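Local coordinates for extracellular solute-binding protein, family 1 (PDB 6FTH) that probably binds human milk oligosaccharides outside the cell and delivers them to an ABC transporter for uptake, at residues A54-K59 with A357-S362; G293-W298 with A302-L307; F341-H346 with D351-L356; Q369-F374 with V417-D422. All blocks are in the same frame, centred on the assembly; numbering follows the deposited sequence.

Interaction 1 (A54-K59 with A357-S362)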
# COMPACT_ATOMS: atom_id res chain seq x y z
N ALA A 54 28.60 16.20 -2.16
CA ALA A 54 29.85 16.62 -1.52
C ALA A 54 30.32 15.59 -0.51
O ALA A 54 31.50 15.20 -0.49
CB ALA A 54 29.63 17.97 -0.83
N ASP A 55 29.40 15.11 0.33
CA ASP A 55 29.76 14.16 1.37
C ASP A 55 30.20 12.84 0.79
O ASP A 55 30.96 12.11 1.42
CB ASP A 55 28.57 13.92 2.30
CG ASP A 55 28.33 15.07 3.25
OD1 ASP A 55 29.08 16.09 3.18
OD2 ASP A 55 27.40 14.95 4.07
N CYS A 56 29.71 12.50 -0.39
CA CYS A 56 30.16 11.29 -1.05
C CYS A 56 31.53 11.44 -1.68
O CYS A 56 32.17 10.44 -1.99
CB CYS A 56 29.15 10.92 -2.12
SG CYS A 56 28.89 9.14 -2.24
N ASP A 57 32.00 12.67 -1.88
CA ASP A 57 33.27 12.91 -2.57
C ASP A 57 33.26 12.26 -3.95
O ASP A 57 34.24 11.66 -4.38
CB ASP A 57 34.45 12.41 -1.73
CG ASP A 57 35.73 13.17 -2.02
OD1 ASP A 57 35.67 14.24 -2.66
OD2 ASP A 57 36.80 12.68 -1.61
N CYS A 58 32.13 12.37 -4.64
CA CYS A 58 31.98 11.81 -5.97
C CYS A 58 31.19 12.79 -6.81
O CYS A 58 30.71 13.81 -6.33
CB CYS A 58 31.28 10.43 -5.93
SG CYS A 58 29.53 10.51 -5.54
N LYS A 59 31.09 12.49 -8.10
CA LYS A 59 30.24 13.26 -9.00
C LYS A 59 29.01 12.41 -9.29
O LYS A 59 29.14 11.29 -9.78
CB LYS A 59 30.98 13.59 -10.29
CG LYS A 59 30.11 14.26 -11.34
CD LYS A 59 29.63 15.62 -10.88
CE LYS A 59 28.54 16.16 -11.78
NZ LYS A 59 28.65 15.60 -13.16
N ALA A 357 24.93 4.78 -0.90
CA ALA A 357 23.88 4.06 -0.18
C ALA A 357 23.98 4.29 1.32
O ALA A 357 22.98 4.58 2.00
CB ALA A 357 23.99 2.56 -0.47
N ASN A 358 25.18 4.15 1.86
CA ASN A 358 25.33 4.29 3.29
C ASN A 358 24.87 5.67 3.74
O ASN A 358 24.21 5.80 4.78
CB ASN A 358 26.79 4.06 3.69
CG ASN A 358 26.95 3.98 5.17
OD1 ASN A 358 26.25 3.22 5.83
ND2 ASN A 358 27.81 4.84 5.73
N LEU A 359 25.19 6.70 2.96
CA LEU A 359 24.81 8.06 3.33
C LEU A 359 23.31 8.30 3.18
O LEU A 359 22.69 8.95 4.04
CB LEU A 359 25.61 9.07 2.51
CG LEU A 359 27.11 9.09 2.81
CD1 LEU A 359 27.82 10.02 1.85
CD2 LEU A 359 27.36 9.53 4.26
N LEU A 360 22.70 7.77 2.10
CA LEU A 360 21.25 7.87 1.94
C LEU A 360 20.52 7.34 3.17
O LEU A 360 19.51 7.92 3.58
CB LEU A 360 20.77 7.11 0.70
CG LEU A 360 21.06 7.80 -0.64
CD1 LEU A 360 20.86 6.81 -1.78
CD2 LEU A 360 20.20 9.03 -0.87
N TYR A 361 21.03 6.25 3.75
CA TYR A 361 20.42 5.58 4.89
C TYR A 361 20.89 6.12 6.23
O TYR A 361 20.47 5.61 7.29
CB TYR A 361 20.62 4.05 4.75
CG TYR A 361 19.66 3.49 3.70
CD1 TYR A 361 19.88 3.68 2.34
CD2 TYR A 361 18.50 2.84 4.08
CE1 TYR A 361 18.98 3.22 1.39
CE2 TYR A 361 17.59 2.37 3.13
CZ TYR A 361 17.84 2.56 1.80
OH TYR A 361 16.95 2.13 0.84
N SER A 362 21.71 7.17 6.23
CA SER A 362 21.99 7.85 7.48
C SER A 362 20.79 8.70 7.87
O SER A 362 19.98 9.09 7.03
CB SER A 362 23.22 8.77 7.33
OG SER A 362 22.93 9.91 6.56
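The flat peptide that joins Asp55 to Cys56 at the end of helix 47-56 has one face covered by a methyl group of Leu359. CD1 of Leu359 sits over that face, 3.8 Å from Asp55 O and also 3.8 Å from Cys56 N, so it rests on the peptide as a whole. The methyl also meets the CB atoms of the flanking residues, Asp55 CB 4.0 Å from Leu359 CD1 and Cys56 CB slightly farther. Leu359 reaches across because CG stands anti to its own carbonyl carbon (chi1 -67°), which carries the branch off helix 350-360. The carboxylate of Asp55 turns to another partner: OD2 is hydrogen-bonded to Tyr365 OH in helix 363-371. Behind the leucine its helix is ending. Leu359 O receives both Ser362 N and Ser362 OG, the hydroxyl coming in the carbonyl plane onto a lone pair at 2.7 Å from Leu359 O, while Ser362 serves as N-cap of the next helix. Helix 47-56 also stops here, in a Schellman motif at Asp57. Cys56 SG lies 3.6 Å from Cys58 SG, too far for a disulfide. Two helix ends therefore meet through a single leucine methyl laid on a peptide, and the contact rests mainly on van der Waals packing without a hydrogen bond between the segments, the Asp55 carboxylate being taken by Tyr365 and Leu359 O by Ser362.

Interaction 2 (G293-W298 with A302-L307)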
# COMPACT_ATOMS: atom_id res chain seq x y z
N GLY A 293 -22.12 8.25 3.33
CA GLY A 293 -22.24 7.74 4.68
C GLY A 293 -21.06 6.87 5.10
O GLY A 293 -20.51 7.06 6.20
N VAL A 294 -20.66 5.96 4.22
CA VAL A 294 -19.64 4.95 4.51
C VAL A 294 -18.73 4.80 3.29
O VAL A 294 -19.21 4.72 2.16
CB VAL A 294 -20.29 3.59 4.86
CG1 VAL A 294 -19.21 2.48 4.95
CG2 VAL A 294 -21.09 3.68 6.16
N SER A 295 -17.42 4.76 3.51
CA SER A 295 -16.48 4.52 2.43
C SER A 295 -15.19 3.94 3.00
O SER A 295 -14.96 3.97 4.21
CB SER A 295 -16.21 5.78 1.60
OG SER A 295 -15.49 6.72 2.37
N PHE A 296 -14.36 3.41 2.11
CA PHE A 296 -13.05 2.91 2.49
C PHE A 296 -11.98 3.89 2.04
O PHE A 296 -12.08 4.49 0.97
CB PHE A 296 -12.79 1.53 1.88
CG PHE A 296 -13.75 0.47 2.33
CD1 PHE A 296 -13.67 -0.06 3.59
CD2 PHE A 296 -14.72 -0.01 1.47
CE1 PHE A 296 -14.56 -1.05 3.99
CE2 PHE A 296 -15.61 -0.99 1.85
CZ PHE A 296 -15.53 -1.53 3.10
N GLY A 297 -10.94 4.05 2.85
CA GLY A 297 -9.90 4.99 2.47
C GLY A 297 -8.70 4.95 3.40
O GLY A 297 -8.56 4.05 4.24
N TRP A 298 -7.84 5.95 3.23
CA TRP A 298 -6.54 6.08 3.90
C TRP A 298 -6.64 6.87 5.20
O TRP A 298 -6.14 6.41 6.23
CB TRP A 298 -5.60 6.82 2.93
CG TRP A 298 -4.27 7.23 3.47
CD1 TRP A 298 -3.93 8.47 3.95
CD2 TRP A 298 -3.09 6.43 3.56
NE1 TRP A 298 -2.60 8.48 4.34
CE2 TRP A 298 -2.07 7.24 4.11
CE3 TRP A 298 -2.79 5.11 3.23
CZ2 TRP A 298 -0.77 6.78 4.31
CZ3 TRP A 298 -1.49 4.65 3.44
CH2 TRP A 298 -0.51 5.48 3.98
N ALA A 302 -7.69 12.68 3.82
CA ALA A 302 -7.51 12.37 2.42
C ALA A 302 -8.85 12.07 1.75
O ALA A 302 -9.06 12.42 0.58
CB ALA A 302 -6.58 11.17 2.25
N SER A 303 -9.76 11.39 2.46
CA SER A 303 -11.04 11.00 1.88
C SER A 303 -12.03 12.17 1.82
O SER A 303 -12.83 12.26 0.87
CB SER A 303 -11.66 9.87 2.69
OG SER A 303 -11.05 8.63 2.34
N PHE A 304 -12.03 13.04 2.82
CA PHE A 304 -13.14 13.97 3.03
C PHE A 304 -12.74 15.44 3.14
O PHE A 304 -13.64 16.28 3.19
CB PHE A 304 -13.93 13.57 4.28
CG PHE A 304 -14.39 12.13 4.27
CD1 PHE A 304 -15.35 11.70 3.37
CD2 PHE A 304 -13.85 11.23 5.17
CE1 PHE A 304 -15.75 10.37 3.36
CE2 PHE A 304 -14.25 9.91 5.16
CZ PHE A 304 -15.19 9.48 4.27
N GLY A 305 -11.45 15.76 3.23
CA GLY A 305 -11.06 17.16 3.24
C GLY A 305 -11.70 17.92 4.38
O GLY A 305 -11.72 17.48 5.54
N THR A 306 -12.26 19.10 4.07
CA THR A 306 -12.83 19.92 5.13
C THR A 306 -14.06 19.31 5.77
O THR A 306 -14.51 19.81 6.80
CB THR A 306 -13.15 21.32 4.60
OG1 THR A 306 -13.93 21.23 3.41
CG2 THR A 306 -11.85 22.07 4.25
N LEU A 307 -14.60 18.22 5.23
CA LEU A 307 -15.69 17.50 5.87
C LEU A 307 -15.21 16.46 6.87
O LEU A 307 -16.03 15.76 7.46
CB LEU A 307 -16.56 16.82 4.80
CG LEU A 307 -17.34 17.74 3.86
CD1 LEU A 307 -17.90 16.96 2.67
CD2 LEU A 307 -18.46 18.45 4.59
O HOH W 1 -12.96 7.11 1.14
O HOH W 2 -8.46 8.18 1.53
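Ser295 holds its hydroxyl between its backbone N and carbonyl carbon (chi1 68°), which turns OG toward helix 300-304 and brings it 3.4 Å from Phe304 CZ. From the helix Ser303 answers with OG beside its own backbone N (chi1 -79°), pointing back at the strand. The two hydroxyls do not bond directly; a water joins them, 2.8 Å from Ser295 OG and 2.7 Å from Ser303 OG. The same water donates to Phe296 O, so three bonds fix it in the groove between strand and helix. A second water accepts from Trp298 N at 2.9 Å and continues to Ser303 OG, which thus serves both bridges. Gly297 passes between them, its CA 3.8 Å from Ser303 OG. Dry contact resumes at the end of the strand, where Ala302 CB approaches Trp298 CD1 obliquely at 4.1 Å. The indole NE1 of Trp298 is hydrogen-bonded to Asp424 OD1. Phe304 lies with Ser303 CB over one face, 3.5 Å above the ring plane, and its ring stacks with Tyr311 of strand 311-313. Strand 292-297 lies between strands 197-199 and 154-158 in the mixed sheet, and the water-bridged helix follows directly on it: a tight strand-to-helix connection within the alpha/beta architecture of the two-lobed solute-binding proteins.

Interaction 3 (F341-H346 with D351-L356)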
# COMPACT_ATOMS: atom_id res chain seq x y z
N PHE A 341 16.86 0.77 -3.78
CA PHE A 341 18.25 0.96 -4.18
C PHE A 341 18.78 -0.30 -4.84
O PHE A 341 18.77 -1.37 -4.22
CB PHE A 341 19.13 1.27 -2.96
CG PHE A 341 20.57 1.62 -3.29
CD1 PHE A 341 21.49 0.62 -3.60
CD2 PHE A 341 20.99 2.94 -3.29
CE1 PHE A 341 22.81 0.94 -3.91
CE2 PHE A 341 22.31 3.26 -3.61
CZ PHE A 341 23.21 2.26 -3.94
N SER A 342 19.26 -0.19 -6.08
CA SER A 342 19.93 -1.31 -6.72
C SER A 342 21.18 -0.80 -7.42
O SER A 342 21.17 0.31 -7.96
CB SER A 342 19.03 -2.04 -7.73
OG SER A 342 17.94 -2.72 -7.11
N LEU A 343 22.24 -1.60 -7.38
CA LEU A 343 23.55 -1.26 -7.92
C LEU A 343 23.84 -2.15 -9.11
O LEU A 343 23.71 -3.37 -9.02
CB LEU A 343 24.62 -1.51 -6.85
CG LEU A 343 26.10 -1.29 -7.19
CD1 LEU A 343 26.37 0.12 -7.67
CD2 LEU A 343 26.96 -1.60 -5.97
N SER A 344 24.24 -1.55 -10.23
CA SER A 344 24.60 -2.33 -11.39
C SER A 344 25.83 -3.18 -11.09
O SER A 344 26.80 -2.71 -10.50
CB SER A 344 24.94 -1.41 -12.57
OG SER A 344 25.56 -2.15 -13.60
N SER A 345 25.79 -4.44 -11.51
CA SER A 345 26.94 -5.32 -11.35
C SER A 345 28.13 -4.83 -12.15
O SER A 345 29.26 -5.26 -11.90
CB SER A 345 26.58 -6.73 -11.79
OG SER A 345 26.22 -6.71 -13.15
N HIS A 346 27.91 -3.93 -13.11
CA HIS A 346 28.99 -3.42 -13.94
C HIS A 346 29.27 -1.94 -13.66
O HIS A 346 29.97 -1.29 -14.44
CB HIS A 346 28.68 -3.71 -15.40
CG HIS A 346 28.35 -5.15 -15.64
ND1 HIS A 346 27.16 -5.57 -16.19
CD2 HIS A 346 29.04 -6.28 -15.33
CE1 HIS A 346 27.15 -6.90 -16.24
NE2 HIS A 346 28.27 -7.35 -15.73
N ASP A 351 32.58 1.27 -4.85
CA ASP A 351 32.83 1.80 -3.51
C ASP A 351 32.14 3.13 -3.32
O ASP A 351 31.53 3.38 -2.27
CB ASP A 351 34.33 1.95 -3.28
CG ASP A 351 35.03 0.61 -3.17
OD1 ASP A 351 34.45 -0.33 -2.58
OD2 ASP A 351 36.17 0.49 -3.67
N ALA A 352 32.23 4.01 -4.31
CA ALA A 352 31.53 5.28 -4.24
C ALA A 352 30.02 5.07 -4.18
O ALA A 352 29.31 5.77 -3.44
CB ALA A 352 31.88 6.15 -5.44
N ALA A 353 29.51 4.11 -4.95
CA ALA A 353 28.07 3.85 -4.95
C ALA A 353 27.59 3.29 -3.61
O ALA A 353 26.50 3.64 -3.14
CB ALA A 353 27.72 2.89 -6.09
N LEU A 354 28.38 2.41 -3.00
CA LEU A 354 28.05 1.87 -1.68
C LEU A 354 28.17 2.93 -0.60
O LEU A 354 27.38 2.94 0.35
CB LEU A 354 28.96 0.67 -1.40
CG LEU A 354 28.71 -0.56 -2.29
CD1 LEU A 354 29.83 -1.60 -2.13
CD2 LEU A 354 27.33 -1.20 -1.98
N LYS A 355 29.12 3.85 -0.74
CA LYS A 355 29.18 4.98 0.18
C LYS A 355 27.94 5.85 0.04
O LYS A 355 27.38 6.33 1.04
CB LYS A 355 30.44 5.80 -0.07
CG LYS A 355 30.44 7.10 0.72
CD LYS A 355 31.84 7.61 1.06
CE LYS A 355 32.61 7.96 -0.15
NZ LYS A 355 33.75 8.89 0.21
N LEU A 356 27.48 6.05 -1.20
CA LEU A 356 26.24 6.79 -1.44
C LEU A 356 25.04 6.11 -0.77
O LEU A 356 24.20 6.78 -0.14
CB LEU A 356 26.00 6.93 -2.94
CG LEU A 356 24.69 7.57 -3.39
CD1 LEU A 356 24.63 9.01 -2.92
CD2 LEU A 356 24.56 7.50 -4.91
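Leu343 and Ala353 make the tight spot: CD1 of the leucine presses on Ala353 CB at 3.5 Å, closer than two such carbons usually come. The other branch packs at an ordinary distance, Leu343 CD2 4.0 Å from Leu354 CD2, and those two side chains cross at about a right angle. CG of Leu343 lies anti to the backbone N (chi1 177°), which carries the fork out from the strand; CD1 meets Ala353 and CD2 meets Leu354. Two positions earlier on the strand, Phe341 also points at the helix. Its CZ stops 3.7 Å from Ala353 O, the carbonyl oxygen standing obliquely to the ring, and Val86 and Leu88 of the neighbouring strand touch the same ring. This is a strand with the following helix folded back over its sheet: the axes of 341-343 and 351-356 run antiparallel at 172°, 10.0 Å apart. Strand 339-343 runs against the other three strands of that sheet, whose 2-1-3-4 order fits the type II solute-binding-protein lobe, in which such a strand returns from the second lobe. The buried layer gives way to polar residues on the far side of the helix. Asp351 directs its CB away from the strand, and exposed Lys355 makes a weak bond through NZ with Cys56 O. Beyond the strand the chain leaves the helix and closes an ST turn, Ser344 OG accepting from His346 N at 3.0 Å, and Ser345 OG sits 3.2 Å above the centre of the exposed His346 ring while it hydrogen-bonds to Gly101 O.

Interaction 4 (Q369-F374 with V417-D422)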
# COMPACT_ATOMS: atom_id res chain seq x y z
N GLN A 369 15.61 13.49 2.73
CA GLN A 369 14.85 12.99 1.57
C GLN A 369 13.37 12.99 1.86
O GLN A 369 12.55 13.30 0.99
CB GLN A 369 15.26 11.56 1.22
CG GLN A 369 16.61 11.34 0.68
CD GLN A 369 16.84 9.87 0.52
OE1 GLN A 369 16.27 9.24 -0.38
NE2 GLN A 369 17.56 9.27 1.46
N PHE A 370 12.99 12.55 3.05
CA PHE A 370 11.58 12.31 3.35
C PHE A 370 10.84 13.63 3.53
O PHE A 370 9.71 13.78 3.07
CB PHE A 370 11.49 11.40 4.59
CG PHE A 370 10.09 10.99 4.97
CD1 PHE A 370 9.28 10.29 4.10
CD2 PHE A 370 9.61 11.26 6.24
CE1 PHE A 370 7.99 9.93 4.46
CE2 PHE A 370 8.33 10.89 6.62
CZ PHE A 370 7.52 10.23 5.73
N LEU A 371 11.48 14.61 4.20
CA LEU A 371 10.85 15.87 4.58
C LEU A 371 11.45 17.09 3.90
O LEU A 371 10.98 18.21 4.16
CB LEU A 371 10.97 16.05 6.11
CG LEU A 371 10.36 14.92 6.94
CD1 LEU A 371 10.64 15.11 8.43
CD2 LEU A 371 8.88 14.80 6.68
N GLY A 372 12.46 16.93 3.07
CA GLY A 372 13.14 18.03 2.43
C GLY A 372 14.34 18.53 3.23
O GLY A 372 14.58 18.13 4.37
N SER A 373 15.09 19.43 2.61
CA SER A 373 16.34 19.90 3.20
C SER A 373 16.11 20.61 4.53
O SER A 373 15.11 21.31 4.72
CB SER A 373 16.99 20.89 2.23
OG SER A 373 17.21 20.30 0.95
N PHE A 374 17.05 20.41 5.46
CA PHE A 374 17.05 21.16 6.71
C PHE A 374 17.04 22.66 6.43
O PHE A 374 17.75 23.14 5.54
CB PHE A 374 18.29 20.79 7.53
CG PHE A 374 18.29 19.37 8.05
CD1 PHE A 374 17.15 18.80 8.57
CD2 PHE A 374 19.45 18.62 8.00
CE1 PHE A 374 17.17 17.50 9.05
CE2 PHE A 374 19.49 17.34 8.46
CZ PHE A 374 18.35 16.77 8.98
N VAL A 417 13.79 8.39 16.23
CA VAL A 417 13.55 9.72 15.67
C VAL A 417 12.10 10.09 15.91
O VAL A 417 11.20 9.26 15.72
CB VAL A 417 13.86 9.71 14.16
CG1 VAL A 417 13.27 10.95 13.44
CG2 VAL A 417 15.35 9.60 13.96
N THR A 418 11.87 11.33 16.33
CA THR A 418 10.54 11.90 16.48
C THR A 418 10.38 13.03 15.48
O THR A 418 11.27 13.88 15.35
CB THR A 418 10.32 12.43 17.89
OG1 THR A 418 10.35 11.32 18.80
CG2 THR A 418 8.97 13.14 17.99
N ILE A 419 9.25 13.03 14.78
CA ILE A 419 8.93 14.08 13.82
C ILE A 419 7.64 14.72 14.28
O ILE A 419 6.64 14.03 14.49
CB ILE A 419 8.75 13.52 12.41
CG1 ILE A 419 10.05 12.85 11.94
CG2 ILE A 419 8.33 14.65 11.44
CD1 ILE A 419 9.92 12.03 10.65
N LYS A 420 7.68 16.04 14.42
CA LYS A 420 6.49 16.82 14.66
C LYS A 420 6.09 17.47 13.34
O LYS A 420 6.93 18.09 12.68
CB LYS A 420 6.77 17.88 15.71
CG LYS A 420 5.64 18.85 15.92
CD LYS A 420 6.07 19.83 17.00
CE LYS A 420 5.15 20.99 17.22
NZ LYS A 420 5.83 21.85 18.27
N GLY A 421 4.85 17.29 12.94
CA GLY A 421 4.32 17.94 11.76
C GLY A 421 4.33 17.14 10.48
O GLY A 421 4.19 17.73 9.41
N ASP A 422 4.52 15.82 10.55
CA ASP A 422 4.26 14.94 9.40
C ASP A 422 2.79 14.64 9.49
O ASP A 422 2.35 13.67 10.13
CB ASP A 422 5.08 13.66 9.44
CG ASP A 422 4.68 12.69 8.37
OD1 ASP A 422 3.87 13.06 7.49
OD2 ASP A 422 5.22 11.56 8.37
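Leu371 and Ile419 supply the apolar part of the contact, reaching toward each other tip to tip. Leu371 CD1 is 3.8 Å from Ile419 CG2 and 3.9 Å from Ile419 CD1, so one methyl rests against both arms of the isoleucine. Ile419 CD1 also comes to the rim of the Phe370 ring, at a longer 4.5 Å from CE2. The second kind is an aromatic edge against a carboxylate. Phe370, with CG anti to its backbone N (chi1 -176°), extends its ring so that Asp422 OD2 lies near the ring plane, 3.6 Å from CE2 of Phe370 and 3.7 Å from its CZ; ring and carboxylate planes stand 77° apart. Conventional hydrogen bonds occupy both carboxylate oxygens: OD2 is bonded to Tyr148 OH, while OD1 takes Gly425 N, making Asp422 the N-cap of helix 423-432. Helix 363-371 is thereby packed against strand 418-420 and the turn that follows it. The carbon-bound hydrogens at a phenyl rim carry slight positive charge, so the edge-on approach is probably mildly attractive to OD2, which the tyrosine hydroxyl also holds, while OD1 makes the helix cap and so fixes the turn of the carboxylate.

How the interactions relate
Interactions 1 and 3 use successive turns of helix 350-360, their centres 11 Å apart. They touch directly: Cys56 SG comes 3.5 Å from Leu356 N, and Ala357 CB packs on Phe341 CZ at 3.6 Å. The chain then enters helix 363-371, which takes part in interaction 4, centred 19 Å from interaction 1. Interaction 2 stands apart, on the opposite side of the chain's centre from interaction 3 and about 42 Å from it between centres. Its nearest atoms approach interaction 4 to about 8 Å; Arg144 touches both Trp298 and Phe370, and Trp298 NE1 bonds Asp424 of the helix capped by Asp422. In this family the sugar normally binds between two lobes.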